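Local coordinates for protein SMG-7 (Caenorhabditis elegans, PDB 3ZHE) that pairs with SMG-5 through a 14-3-3-like domain and takes part in nonsense-mediated mRNA decay, at residues I233-S242 against L276-I287; W288-L299 against I318-L329. One frame throughout, in Å; residues are numbered along the deposited sequence.

Interaction 1. Residues I233-S242 against L276-I287; sequences IHFLLEIEDS and LEQRAVEYVKTI
Tyr283, on helix 277-304, reaches across to the loop 235-242 and joins it to the end of helix 222-234. Tyr283 CB lies 4.2 Å from Ile233 CG1. With CG set beside the backbone N (chi1 -76°), the ring extends from the helix toward the loop. CD1 of Ile239 sits over the centre of one face as a CH-pi contact, 3.8 Å from the ring centroid and 13° off the normal; CG1 and CB of the same isoleucine continue along that face to CE2, CE1 and CZ. At the rim, CE1 meets OG of Ser242 close to the ring plane. The hydroxyl ends the path by accepting the backbone N-H of Ile239, N to OH 3.1 Å, in a bond bent to 147°.

Ile233 is a knob in a hole formed by Ala280, Tyr283, Val284 and Ile287, its CG2 lying 3.8 Å from CG2 of Val284. Beyond it the helix ends in a Schellman motif with Leu236, at positive phi, as C-prime residue. Leu236 lays CD2 on the backbone of Leu276 and, at 3.9 Å, on CB of Ala280. The guanidinium of Arg279 turns one face to Glu238 N, and NH2 stands 2.8 Å from Leu236 O, near the guanidinium plane. Leu270 of helix 257-270 packs against Ile233, Leu236 and Ala280, while Leu246 of helix 243-253 touches Tyr283 and Ile239. The chemistry is thus an apolar helix packing continued into a loop, where the one phenol offers an apolar face to Ile239 and a hydrogen-bond acceptor to the irregular backbone.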
loop_
_atom_site.group_PDB
_atom_site.type_symbol
_atom_site.label_atom_id
_atom_site.label_comp_id
_atom_site.label_asym_id
_atom_site.label_seq_id
_atom_site.Cartn_x
_atom_site.Cartn_y
_atom_site.Cartn_z
ATOM N N ILE B 233 33.405 29.735 3.265
ATOM C CA ILE B 233 32.742 30.721 2.420
ATOM C C ILE B 233 31.594 31.371 3.186
ATOM O O ILE B 233 31.424 32.592 3.161
ATOM C CB ILE B 233 32.192 30.091 1.123
ATOM C CG1 ILE B 233 33.332 29.592 0.237
ATOM C CG2 ILE B 233 31.354 31.095 0.355
ATOM C CD1 ILE B 233 32.859 28.927 -1.036
ATOM N N HIS B 234 30.819 30.539 3.877
ATOM C CA HIS B 234 29.648 31.002 4.619
ATOM C C HIS B 234 29.999 31.981 5.738
ATOM O O HIS B 234 29.331 33.000 5.912
ATOM C CB HIS B 234 28.892 29.808 5.205
ATOM C CG HIS B 234 27.553 30.161 5.775
ATOM N ND1 HIS B 234 26.380 29.996 5.070
ATOM C CD2 HIS B 234 27.201 30.672 6.978
ATOM C CE1 HIS B 234 25.363 30.388 5.817
ATOM N NE2 HIS B 234 25.834 30.802 6.979
ATOM N N PHE B 235 31.044 31.667 6.497
ATOM C CA PHE B 235 31.427 32.487 7.642
ATOM C C PHE B 235 32.447 33.563 7.284
ATOM O O PHE B 235 33.087 34.136 8.167
ATOM C CB PHE B 235 31.971 31.616 8.778
ATOM C CG PHE B 235 30.930 30.764 9.439
ATOM C CD1 PHE B 235 29.995 31.327 10.294
ATOM C CD2 PHE B 235 30.890 29.398 9.217
ATOM C CE1 PHE B 235 29.036 30.545 10.908
ATOM C CE2 PHE B 235 29.934 28.611 9.829
ATOM C CZ PHE B 235 29.006 29.185 10.676
ATOM N N LEU B 236 32.589 33.826 5.987
ATOM C CA LEU B 236 33.485 34.870 5.493
ATOM C C LEU B 236 34.922 34.691 5.979
ATOM O O LEU B 236 35.580 35.656 6.367
ATOM C CB LEU B 236 32.962 36.258 5.882
ATOM C CG LEU B 236 31.615 36.673 5.281
ATOM C CD1 LEU B 236 31.137 37.988 5.879
ATOM C CD2 LEU B 236 31.718 36.777 3.767
ATOM N N LEU B 237 35.401 33.451 5.955
ATOM C CA LEU B 237 36.763 33.150 6.382
ATOM C C LEU B 237 37.676 32.927 5.182
ATOM O O LEU B 237 37.223 32.536 4.106
ATOM C CB LEU B 237 36.780 31.919 7.290
ATOM C CG LEU B 237 35.864 31.980 8.513
ATOM C CD1 LEU B 237 36.017 30.730 9.370
ATOM C CD2 LEU B 237 36.141 33.233 9.327
ATOM N N GLU B 238 38.968 33.177 5.377
ATOM C CA GLU B 238 39.948 33.025 4.308
ATOM C C GLU B 238 40.282 31.556 4.067
ATOM O O GLU B 238 40.656 30.837 4.992
ATOM C CB GLU B 238 41.222 33.807 4.644
ATOM C CG GLU B 238 42.303 33.743 3.573
ATOM C CD GLU B 238 43.532 34.554 3.940
ATOM O OE1 GLU B 238 43.551 35.138 5.043
ATOM O OE2 GLU B 238 44.479 34.610 3.126
ATOM N N ILE B 239 40.137 31.114 2.820
ATOM C CA ILE B 239 40.477 29.746 2.451
ATOM C C ILE B 239 41.984 29.612 2.253
ATOM O O ILE B 239 42.546 30.182 1.316
ATOM C CB ILE B 239 39.727 29.296 1.181
ATOM C CG1 ILE B 239 38.215 29.386 1.401
ATOM C CG2 ILE B 239 40.127 27.880 0.797
ATOM C CD1 ILE B 239 37.392 28.866 0.241
ATOM N N GLU B 240 42.608 28.845 3.148
ATOM C CA GLU B 240 44.064 28.699 3.255
ATOM C C GLU B 240 44.850 28.796 1.948
ATOM O O GLU B 240 45.419 29.843 1.638
ATOM C CB GLU B 240 44.409 27.384 3.959
ATOM N N ASP B 241 44.880 27.705 1.191
ATOM C CA ASP B 241 45.650 27.657 -0.049
ATOM C C ASP B 241 44.839 28.173 -1.236
ATOM O O ASP B 241 45.402 28.680 -2.207
ATOM C CB ASP B 241 46.147 26.233 -0.316
ATOM C CG ASP B 241 47.168 26.172 -1.435
ATOM O OD1 ASP B 241 47.759 27.223 -1.760
ATOM O OD2 ASP B 241 47.386 25.071 -1.983
ATOM N N SER B 242 43.518 28.036 -1.142
ATOM C CA SER B 242 42.592 28.513 -2.170
ATOM C C SER B 242 42.760 27.818 -3.524
ATOM O O SER B 242 42.046 26.864 -3.823
ATOM C CB SER B 242 42.676 30.036 -2.328
ATOM O OG SER B 242 41.931 30.478 -3.452
ATOM N N LEU B 276 34.430 41.565 2.622
ATOM C CA LEU B 276 34.628 40.130 2.790
ATOM C C LEU B 276 33.723 39.345 1.844
ATOM O O LEU B 276 34.122 38.316 1.283
ATOM C CB LEU B 276 34.346 39.727 4.239
ATOM C CG LEU B 276 35.249 40.344 5.309
ATOM C CD1 LEU B 276 34.714 40.047 6.700
ATOM C CD2 LEU B 276 36.678 39.837 5.164
ATOM N N GLU B 277 32.501 39.843 1.674
ATOM C CA GLU B 277 31.537 39.236 0.763
ATOM C C GLU B 277 32.096 39.141 -0.653
ATOM O O GLU B 277 31.825 38.178 -1.366
ATOM C CB GLU B 277 30.219 40.014 0.763
ATOM C CG GLU B 277 29.356 39.770 1.989
ATOM C CD GLU B 277 27.951 40.314 1.833
ATOM O OE1 GLU B 277 27.802 41.531 1.595
ATOM O OE2 GLU B 277 26.993 39.521 1.942
ATOM N N GLN B 278 32.882 40.138 -1.046
ATOM C CA GLN B 278 33.532 40.132 -2.351
ATOM C C GLN B 278 34.470 38.936 -2.484
ATOM O O GLN B 278 34.444 38.214 -3.487
ATOM C CB GLN B 278 34.308 41.433 -2.565
ATOM N N ARG B 279 35.293 38.730 -1.460
ATOM C CA ARG B 279 36.241 37.623 -1.431
ATOM C C ARG B 279 35.521 36.281 -1.501
ATOM O O ARG B 279 35.885 35.402 -2.292
ATOM C CB ARG B 279 37.091 37.694 -0.162
ATOM C CG ARG B 279 38.124 36.594 -0.044
ATOM C CD ARG B 279 38.902 36.710 1.255
ATOM N NE ARG B 279 38.042 36.564 2.424
ATOM C CZ ARG B 279 38.476 36.611 3.679
ATOM N NH1 ARG B 279 39.764 36.802 3.929
ATOM N NH2 ARG B 279 37.624 36.467 4.685
ATOM N N ALA B 280 34.491 36.132 -0.671
ATOM C CA ALA B 280 33.707 34.900 -0.642
ATOM C C ALA B 280 33.069 34.599 -2.002
ATOM O O ALA B 280 33.167 33.479 -2.519
ATOM C CB ALA B 280 32.642 34.978 0.441
ATOM N N VAL B 281 32.426 35.613 -2.575
ATOM C CA VAL B 281 31.797 35.484 -3.884
ATOM C C VAL B 281 32.833 35.123 -4.948
ATOM O O VAL B 281 32.533 34.393 -5.891
ATOM C CB VAL B 281 31.030 36.775 -4.272
ATOM C CG1 VAL B 281 30.660 36.781 -5.750
ATOM C CG2 VAL B 281 29.782 36.927 -3.414
ATOM N N GLU B 282 34.059 35.613 -4.780
ATOM C CA GLU B 282 35.141 35.265 -5.699
ATOM C C GLU B 282 35.557 33.799 -5.573
ATOM O O GLU B 282 35.834 33.135 -6.579
ATOM C CB GLU B 282 36.352 36.176 -5.488
ATOM C CG GLU B 282 37.495 35.921 -6.459
ATOM C CD GLU B 282 37.152 36.303 -7.889
ATOM O OE1 GLU B 282 36.119 36.974 -8.105
ATOM O OE2 GLU B 282 37.921 35.932 -8.799
ATOM N N TYR B 283 35.618 33.304 -4.339
ATOM C CA TYR B 283 35.856 31.881 -4.096
ATOM C C TYR B 283 34.806 31.056 -4.844
ATOM O O TYR B 283 35.129 30.138 -5.631
ATOM C CB TYR B 283 35.763 31.575 -2.598
ATOM C CG TYR B 283 36.959 31.997 -1.768
ATOM C CD1 TYR B 283 38.255 31.712 -2.177
ATOM C CD2 TYR B 283 36.787 32.669 -0.564
ATOM C CE1 TYR B 283 39.346 32.091 -1.415
ATOM C CE2 TYR B 283 37.873 33.052 0.205
ATOM C CZ TYR B 283 39.149 32.760 -0.226
ATOM O OH TYR B 283 40.233 33.137 0.532
ATOM N N VAL B 284 33.547 31.405 -4.591
ATOM C CA VAL B 284 32.411 30.771 -5.252
ATOM C C VAL B 284 32.566 30.799 -6.770
ATOM O O VAL B 284 32.290 29.811 -7.446
ATOM C CB VAL B 284 31.082 31.452 -4.859
ATOM C CG1 VAL B 284 29.917 30.855 -5.637
ATOM C CG2 VAL B 284 30.846 31.329 -3.362
ATOM N N LYS B 285 33.029 31.929 -7.293
ATOM C CA LYS B 285 33.236 32.097 -8.726
ATOM C C LYS B 285 34.280 31.118 -9.245
ATOM O O LYS B 285 34.099 30.510 -10.300
ATOM C CB LYS B 285 33.666 33.531 -9.040
ATOM N N THR B 286 35.372 30.972 -8.500
ATOM C CA THR B 286 36.424 30.028 -8.870
ATOM C C THR B 286 35.874 28.608 -8.977
ATOM O O THR B 286 35.989 27.960 -10.033
ATOM C CB THR B 286 37.583 30.045 -7.852
ATOM O OG1 THR B 286 38.112 31.372 -7.751
ATOM C CG2 THR B 286 38.693 29.096 -8.283
ATOM N N ILE B 287 35.265 28.135 -7.890
ATOM C CA ILE B 287 34.697 26.781 -7.876
ATOM C C ILE B 287 33.698 26.566 -9.014
ATOM O O ILE B 287 33.803 25.607 -9.792
ATOM C CB ILE B 287 33.993 26.476 -6.539
ATOM C CG1 ILE B 287 34.990 26.539 -5.383
ATOM C CG2 ILE B 287 33.316 25.111 -6.589
ATOM C CD1 ILE B 287 34.382 26.209 -4.038
#

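Interaction 2. Residues W288-L299 against I318-L329; sequences WCTAYRSLLKTL and ILALLLCAPKLL
CH-pi contacts gather at Trp288 and Tyr292. Trp288 CG stands opposite the backbone N (chi1 -160°), which carries the indole to the chain around Leu322. There it is sandwiched: CD2 of Leu322 lies over one face and CD1 of Leu328 over the other, 3.8 and 4.0 Å from the centroid of the five-membered ring. Tyr292 takes CD1 of Leu329 over its ring centre, 7° off the normal, while CD2 of that leucine reaches the Trp288 edge at CD1.

Trp288 NE1 donates a somewhat bent hydrogen bond to Leu322 O at 3.0 Å, on a lone pair and within the indole plane.

In the aliphatic packing, Leu319 is a knob among Tyr292, Leu295, Leu296 and Leu299, and Leu322 another among Trp288, Ala291, Tyr292 and Leu295. The axes of 288-299 and 318-322 approach to 10.6 Å at 143°, antiparallel in sense but clearly inclined. Leu263 and Met264 of helix 257-270 also meet Trp288.

A leucine replacing Trp288 would probably leave Leu322 O without this donor and open a gap between Leu322 and Leu328. The chemistry implies an apolar helical core in which the indole N-H satisfies the carbonyl of Leu322, the first residue of a type I turn.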
loop_
_atom_site.group_PDB
_atom_site.type_symbol
_atom_site.label_atom_id
_atom_site.label_comp_id
_atom_site.label_asym_id
_atom_site.label_seq_id
_atom_site.Cartn_x
_atom_site.Cartn_y
_atom_site.Cartn_z
ATOM N N TRP B 288 32.739 27.482 -9.098
ATOM C CA TRP B 288 31.677 27.456 -10.096
ATOM C C TRP B 288 32.224 27.352 -11.516
ATOM O O TRP B 288 31.807 26.489 -12.286
ATOM C CB TRP B 288 30.833 28.723 -9.967
ATOM C CG TRP B 288 29.477 28.627 -10.569
ATOM C CD1 TRP B 288 29.126 28.930 -11.850
ATOM C CD2 TRP B 288 28.276 28.214 -9.908
ATOM N NE1 TRP B 288 27.780 28.725 -12.032
ATOM C CE2 TRP B 288 27.236 28.286 -10.854
ATOM C CE3 TRP B 288 27.982 27.787 -8.610
ATOM C CZ2 TRP B 288 25.922 27.947 -10.541
ATOM C CZ3 TRP B 288 26.677 27.449 -8.303
ATOM C CH2 TRP B 288 25.665 27.531 -9.266
ATOM N N CYS B 289 33.160 28.235 -11.853
ATOM C CA CYS B 289 33.743 28.251 -13.192
ATOM C C CYS B 289 34.529 26.980 -13.502
ATOM O O CYS B 289 34.443 26.451 -14.615
ATOM C CB CYS B 289 34.622 29.488 -13.392
ATOM S SG CYS B 289 33.696 31.012 -13.681
ATOM N N THR B 290 35.294 26.494 -12.526
ATOM C CA THR B 290 36.018 25.237 -12.705
ATOM C C THR B 290 35.049 24.104 -13.052
ATOM O O THR B 290 35.251 23.358 -14.026
ATOM C CB THR B 290 36.825 24.859 -11.449
ATOM O OG1 THR B 290 37.873 25.817 -11.245
ATOM C CG2 THR B 290 37.436 23.475 -11.600
ATOM N N ALA B 291 33.987 24.000 -12.257
ATOM C CA ALA B 291 32.941 23.008 -12.489
ATOM C C ALA B 291 32.325 23.151 -13.881
ATOM O O ALA B 291 32.105 22.157 -14.576
ATOM C CB ALA B 291 31.868 23.113 -11.418
ATOM N N TYR B 292 32.055 24.392 -14.277
ATOM C CA TYR B 292 31.474 24.687 -15.586
ATOM C C TYR B 292 32.369 24.163 -16.706
ATOM O O TYR B 292 31.900 23.489 -17.626
ATOM C CB TYR B 292 31.249 26.196 -15.733
ATOM C CG TYR B 292 30.508 26.612 -16.987
ATOM C CD1 TYR B 292 29.240 26.116 -17.266
ATOM C CD2 TYR B 292 31.066 27.520 -17.877
ATOM C CE1 TYR B 292 28.557 26.502 -18.409
ATOM C CE2 TYR B 292 30.390 27.913 -19.019
ATOM C CZ TYR B 292 29.136 27.401 -19.279
ATOM O OH TYR B 292 28.462 27.789 -20.415
ATOM N N ARG B 293 33.660 24.466 -16.609
ATOM C CA ARG B 293 34.648 23.986 -17.573
ATOM C C ARG B 293 34.656 22.464 -17.675
ATOM O O ARG B 293 34.454 21.900 -18.759
ATOM C CB ARG B 293 36.044 24.473 -17.183
ATOM C CG ARG B 293 36.302 25.944 -17.451
ATOM C CD ARG B 293 37.499 26.430 -16.650
ATOM N NE ARG B 293 38.201 27.524 -17.314
ATOM C CZ ARG B 293 39.202 28.205 -16.768
ATOM N NH1 ARG B 293 39.613 27.914 -15.542
ATOM N NH2 ARG B 293 39.787 29.184 -17.444
ATOM N N SER B 294 34.890 21.808 -16.539
ATOM C CA SER B 294 34.979 20.348 -16.506
ATOM C C SER B 294 33.726 19.675 -17.070
ATOM O O SER B 294 33.814 18.756 -17.893
ATOM C CB SER B 294 35.248 19.862 -15.078
ATOM O OG SER B 294 35.296 18.447 -15.013
ATOM N N LEU B 295 32.562 20.145 -16.630
ATOM C CA LEU B 295 31.289 19.594 -17.087
ATOM C C LEU B 295 31.102 19.788 -18.589
ATOM O O LEU B 295 30.670 18.872 -19.292
ATOM C CB LEU B 295 30.124 20.230 -16.326
ATOM C CG LEU B 295 28.735 19.672 -16.637
ATOM C CD1 LEU B 295 28.673 18.197 -16.291
ATOM C CD2 LEU B 295 27.668 20.443 -15.881
ATOM N N LEU B 296 31.431 20.985 -19.070
ATOM C CA LEU B 296 31.376 21.273 -20.499
ATOM C C LEU B 296 32.216 20.269 -21.282
ATOM O O LEU B 296 31.746 19.687 -22.262
ATOM C CB LEU B 296 31.864 22.696 -20.775
ATOM C CG LEU B 296 30.870 23.660 -21.425
ATOM C CD1 LEU B 296 29.462 23.443 -20.890
ATOM C CD2 LEU B 296 31.314 25.093 -21.189
ATOM N N LYS B 297 33.451 20.059 -20.833
ATOM C CA LYS B 297 34.346 19.109 -21.491
ATOM C C LYS B 297 33.765 17.696 -21.507
ATOM O O LYS B 297 33.784 17.023 -22.540
ATOM C CB LYS B 297 35.719 19.103 -20.816
ATOM N N THR B 298 33.249 17.257 -20.362
ATOM C CA THR B 298 32.688 15.914 -20.246
ATOM C C THR B 298 31.499 15.706 -21.185
ATOM O O THR B 298 31.452 14.723 -21.931
ATOM C CB THR B 298 32.268 15.606 -18.799
ATOM O OG1 THR B 298 33.420 15.663 -17.949
ATOM C CG2 THR B 298 31.642 14.225 -18.704
ATOM N N LEU B 299 30.548 16.635 -21.148
ATOM C CA LEU B 299 29.395 16.592 -22.045
ATOM C C LEU B 299 29.830 16.591 -23.512
ATOM O O LEU B 299 29.271 15.863 -24.337
ATOM C CB LEU B 299 28.462 17.774 -21.769
ATOM C CG LEU B 299 27.757 17.790 -20.409
ATOM C CD1 LEU B 299 27.129 19.151 -20.145
ATOM C CD2 LEU B 299 26.707 16.691 -20.338
ATOM N N ILE B 318 22.606 19.451 -14.031
ATOM C CA ILE B 318 23.659 20.142 -13.295
ATOM C C ILE B 318 24.133 21.348 -14.102
ATOM O O ILE B 318 24.423 22.413 -13.551
ATOM C CB ILE B 318 24.843 19.206 -12.974
ATOM C CG1 ILE B 318 24.397 18.099 -12.017
ATOM C CG2 ILE B 318 26.001 19.987 -12.370
ATOM C CD1 ILE B 318 25.527 17.237 -11.504
ATOM N N LEU B 319 24.185 21.172 -15.419
ATOM C CA LEU B 319 24.557 22.245 -16.333
ATOM C C LEU B 319 23.567 23.402 -16.266
ATOM O O LEU B 319 23.964 24.565 -16.191
ATOM C CB LEU B 319 24.635 21.717 -17.765
ATOM C CG LEU B 319 24.955 22.757 -18.840
ATOM C CD1 LEU B 319 26.396 23.225 -18.720
ATOM C CD2 LEU B 319 24.674 22.202 -20.229
ATOM N N ALA B 320 22.279 23.074 -16.300
ATOM C CA ALA B 320 21.228 24.082 -16.231
ATOM C C ALA B 320 21.255 24.801 -14.887
ATOM O O ALA B 320 20.914 25.981 -14.797
ATOM C CB ALA B 320 19.867 23.449 -16.474
ATOM N N LEU B 321 21.666 24.084 -13.845
ATOM C CA LEU B 321 21.833 24.678 -12.524
ATOM C C LEU B 321 23.002 25.655 -12.530
ATOM O O LEU B 321 22.935 26.725 -11.925
ATOM C CB LEU B 321 22.062 23.598 -11.465
ATOM C CG LEU B 321 20.831 22.826 -10.989
ATOM C CD1 LEU B 321 21.201 21.869 -9.865
ATOM C CD2 LEU B 321 19.732 23.783 -10.547
ATOM N N LEU B 322 24.074 25.277 -13.221
ATOM C CA LEU B 322 25.239 26.142 -13.360
ATOM C C LEU B 322 24.890 27.414 -14.126
ATOM O O LEU B 322 25.482 28.471 -13.901
ATOM C CB LEU B 322 26.385 25.399 -14.049
ATOM C CG LEU B 322 27.071 24.308 -13.225
ATOM C CD1 LEU B 322 28.163 23.627 -14.034
ATOM C CD2 LEU B 322 27.638 24.896 -11.945
ATOM N N LEU B 323 23.913 27.307 -15.020
ATOM C CA LEU B 323 23.483 28.443 -15.829
ATOM C C LEU B 323 22.583 29.406 -15.058
ATOM O O LEU B 323 22.220 30.466 -15.567
ATOM C CB LEU B 323 22.772 27.957 -17.096
ATOM C CG LEU B 323 23.576 28.018 -18.397
ATOM C CD1 LEU B 323 24.960 27.413 -18.219
ATOM C CD2 LEU B 323 22.824 27.314 -19.513
ATOM N N CYS B 324 22.231 29.038 -13.829
ATOM C CA CYS B 324 21.374 29.878 -12.998
ATOM C C CYS B 324 22.134 31.065 -12.417
ATOM O O CYS B 324 21.538 31.960 -11.819
ATOM C CB CYS B 324 20.743 29.062 -11.868
ATOM S SG CYS B 324 19.470 27.900 -12.405
ATOM N N ALA B 325 23.452 31.064 -12.594
ATOM C CA ALA B 325 24.291 32.160 -12.122
ATOM C C ALA B 325 25.167 32.707 -13.248
ATOM O O ALA B 325 26.370 32.448 -13.281
ATOM C CB ALA B 325 25.148 31.699 -10.958
ATOM N N PRO B 326 24.560 33.467 -14.176
ATOM C CA PRO B 326 25.263 34.029 -15.335
ATOM C C PRO B 326 26.390 34.976 -14.935
ATOM O O PRO B 326 27.447 34.978 -15.565
ATOM C CB PRO B 326 24.165 34.815 -16.060
ATOM C CG PRO B 326 22.890 34.186 -15.618
ATOM C CD PRO B 326 23.126 33.803 -14.193
ATOM N N LYS B 327 26.155 35.771 -13.894
ATOM C CA LYS B 327 27.129 36.752 -13.428
ATOM C C LYS B 327 28.419 36.093 -12.949
ATOM O O LYS B 327 29.480 36.719 -12.941
ATOM C CB LYS B 327 26.530 37.607 -12.309
ATOM N N LEU B 328 28.324 34.830 -12.551
ATOM C CA LEU B 328 29.492 34.079 -12.107
ATOM C C LEU B 328 30.290 33.533 -13.286
ATOM O O LEU B 328 31.476 33.232 -13.157
ATOM C CB LEU B 328 29.077 32.930 -11.183
ATOM C CG LEU B 328 28.741 33.277 -9.732
ATOM C CD1 LEU B 328 28.310 32.033 -8.971
ATOM C CD2 LEU B 328 29.936 33.927 -9.058
ATOM N N LEU B 329 29.635 33.414 -14.437
ATOM C CA LEU B 329 30.257 32.815 -15.616
ATOM C C LEU B 329 30.885 33.839 -16.559
ATOM O O LEU B 329 31.424 33.479 -17.606
ATOM C CB LEU B 329 29.250 31.944 -16.372
ATOM C CG LEU B 329 28.836 30.650 -15.671
ATOM C CD1 LEU B 329 27.923 29.822 -16.562
ATOM C CD2 LEU B 329 30.065 29.850 -15.265
#

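Following the chain, helix 222-234 ends at the start of interaction 1, whose loop leads into helix 243-253. Helix 257-270 comes next, and the return on helix 277-304 closes a loop with 33 residues between the segments. The same helix continues into interaction 2, which closes a shorter loop, 18 residues between its segments, by bringing back 318-329 from helix 313-322. The two loops follow in series, neither nesting nor crossing. Helix 277-304 is their common spine, and Leu328 bridges the contacts by packing on Val284 and Lys285. Helix 257-270 also borders both, tying these successive helices together within the Est1-type, TPR-related region.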